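PDB 6T3T: 4-hydroxy-tetrahydrodipicolinate synthase from Methylacidiphilum fumariolicum SolV, which probably catalyses the condensation of pyruvate with L-aspartate-beta-semialdehyde to 4-hydroxy-tetrahydrodipicolinate, a step of lysine biosynthesis through diaminopimelate. Local coordinates for residues L257-L262 and K281-L286. Residues are numbered along the deposited sequence; the frame is centred on the assembly and turned at random.
Sequences LAMEGL and KLKTTL
M259 reaches from the last turn of helix 251-259 to the flank of helix 276-295 and lays its methyl between K283 and L286. Its chain runs out extended as far as SD, then bends at chi3 (45°), and that bend brings CE alongside the second helix. There M259 CE lies 3.6 Å from CG of K283 and equally 3.6 Å from CD1 of L286, residues three apart along the helix. The methionine chain stands roughly perpendicular to the lysine and meets CB and CG of K283, near the root of a side chain whose extended remainder carries NZ away. M259 and L286 instead lie alongside, pointing opposite ways.

L286 has an off-staggered chi1 (-119°) and splits its methyls between two partners: CD1 goes to M259, while L286 CD2 sits 3.9 Å from OE2 of E260. The straight chain of E260 carries its carboxylate nearer the second helix, where the same OE2 forms a salt bridge to K290. Just beyond, G261 ends the helix in a Schellman motif with positive phi (72°), its N bonded to O of A258 and N of L262 bonded to O of L257.

This contact joins the last two helices of this TIM-barrel enzyme, away from the predicted catalytic residues. Dispersion holds M259 to K283 and L286, and the E260 oxygen rests on a leucine methyl; beside this apolar patch, the E260–K290 bridge adds a charged link between the helix end and helix 276-295.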
loop_
_atom_site.group_PDB
_atom_site.type_symbol
_atom_site.label_atom_id
_atom_site.label_comp_id
_atom_site.label_asym_id
_atom_site.label_seq_id
_atom_site.Cartn_x
_atom_site.Cartn_y
_atom_site.Cartn_z
ATOM N N LEU A 257 1.393 8.688 31.002
ATOM C CA LEU A 257 1.867 8.364 32.346
ATOM C C LEU A 257 2.506 9.580 33.011
ATOM O O LEU A 257 2.369 9.775 34.226
ATOM C CB LEU A 257 2.851 7.192 32.304
ATOM C CG LEU A 257 2.230 5.814 32.025
ATOM C CD1 LEU A 257 3.282 4.877 31.496
ATOM C CD2 LEU A 257 1.470 5.209 33.270
ATOM N N ALA A 258 3.198 10.419 32.233
ATOM C CA ALA A 258 3.757 11.638 32.828
ATOM C C ALA A 258 2.658 12.616 33.222
ATOM O O ALA A 258 2.800 13.348 34.212
ATOM C CB ALA A 258 4.745 12.314 31.872
ATOM N N MET A 259 1.570 12.671 32.455
ATOM C CA MET A 259 0.471 13.544 32.838
ATOM C C MET A 259 -0.143 13.104 34.169
ATOM O O MET A 259 -0.620 13.946 34.940
ATOM C CB MET A 259 -0.594 13.538 31.730
ATOM C CG MET A 259 -0.321 14.477 30.559
ATOM S SD MET A 259 -1.523 14.280 29.229
ATOM C CE MET A 259 -3.033 14.228 30.173
ATOM N N GLU A 260 -0.083 11.805 34.480
ATOM C CA GLU A 260 -0.516 11.257 35.762
ATOM C C GLU A 260 0.548 11.355 36.851
ATOM O O GLU A 260 0.311 10.870 37.960
ATOM C CB GLU A 260 -0.962 9.804 35.577
ATOM C CG GLU A 260 -2.234 9.752 34.714
ATOM C CD GLU A 260 -2.757 8.373 34.426
ATOM O OE1 GLU A 260 -2.047 7.364 34.636
ATOM O OE2 GLU A 260 -3.916 8.305 33.973
ATOM N N GLY A 261 1.684 11.991 36.567
ATOM C CA GLY A 261 2.763 12.131 37.528
ATOM C C GLY A 261 3.513 10.856 37.803
ATOM O O GLY A 261 4.113 10.719 38.860
ATOM N N LEU A 262 3.469 9.893 36.888
ATOM C CA LEU A 262 3.968 8.556 37.155
ATOM C C LEU A 262 5.366 8.333 36.602
ATOM O O LEU A 262 6.029 7.370 36.991
ATOM C CB LEU A 262 3.006 7.515 36.576
ATOM C CG LEU A 262 1.666 7.561 37.325
ATOM C CD1 LEU A 262 0.680 6.546 36.788
ATOM C CD2 LEU A 262 1.898 7.366 38.830
ATOM N N LYS A 281 -5.588 16.234 22.168
ATOM C CA LYS A 281 -6.469 15.111 21.891
ATOM C C LYS A 281 -6.227 13.980 22.884
ATOM O O LYS A 281 -7.176 13.419 23.439
ATOM C CB LYS A 281 -6.256 14.636 20.452
ATOM C CG LYS A 281 -7.028 13.397 20.061
ATOM C CD LYS A 281 -8.512 13.689 20.007
ATOM C CE LYS A 281 -9.322 12.418 19.785
ATOM N NZ LYS A 281 -10.778 12.647 20.124
ATOM N N LEU A 282 -4.952 13.635 23.116
ATOM C CA LEU A 282 -4.623 12.583 24.073
ATOM C C LEU A 282 -5.134 12.945 25.464
ATOM O O LEU A 282 -5.737 12.118 26.157
ATOM C CB LEU A 282 -3.102 12.333 24.104
ATOM C CG LEU A 282 -2.716 11.292 25.157
ATOM C CD1 LEU A 282 -3.379 9.927 24.822
ATOM C CD2 LEU A 282 -1.185 11.174 25.328
ATOM N N LYS A 283 -4.868 14.174 25.898
ATOM C CA LYS A 283 -5.312 14.630 27.211
ATOM C C LYS A 283 -6.828 14.513 27.349
ATOM O O LYS A 283 -7.336 13.989 28.342
ATOM C CB LYS A 283 -4.855 16.072 27.414
ATOM C CG LYS A 283 -5.216 16.702 28.738
ATOM C CD LYS A 283 -4.544 18.072 28.826
ATOM C CE LYS A 283 -4.716 18.704 30.192
ATOM N NZ LYS A 283 -3.723 19.819 30.382
ATOM N N THR A 284 -7.572 15.006 26.359
ATOM C CA THR A 284 -9.021 14.927 26.465
ATOM C C THR A 284 -9.498 13.474 26.419
ATOM O O THR A 284 -10.382 13.095 27.197
ATOM C CB THR A 284 -9.693 15.784 25.383
ATOM O OG1 THR A 284 -9.336 15.293 24.097
ATOM C CG2 THR A 284 -9.250 17.234 25.479
ATOM N N THR A 285 -8.921 12.638 25.529
ATOM C CA THR A 285 -9.298 11.223 25.507
ATOM C C THR A 285 -8.999 10.543 26.851
ATOM O O THR A 285 -9.798 9.739 27.340
ATOM C CB THR A 285 -8.561 10.465 24.391
ATOM O OG1 THR A 285 -8.994 10.904 23.104
ATOM C CG2 THR A 285 -8.793 8.934 24.514
ATOM N N LEU A 286 -7.854 10.848 27.456
ATOM C CA LEU A 286 -7.530 10.280 28.768
ATOM C C LEU A 286 -8.618 10.573 29.793
ATOM O O LEU A 286 -9.060 9.676 30.526
ATOM C CB LEU A 286 -6.211 10.823 29.278
ATOM C CG LEU A 286 -5.013 9.925 29.573
ATOM C CD1 LEU A 286 -3.963 10.756 30.290
ATOM C CD2 LEU A 286 -5.400 8.705 30.404
#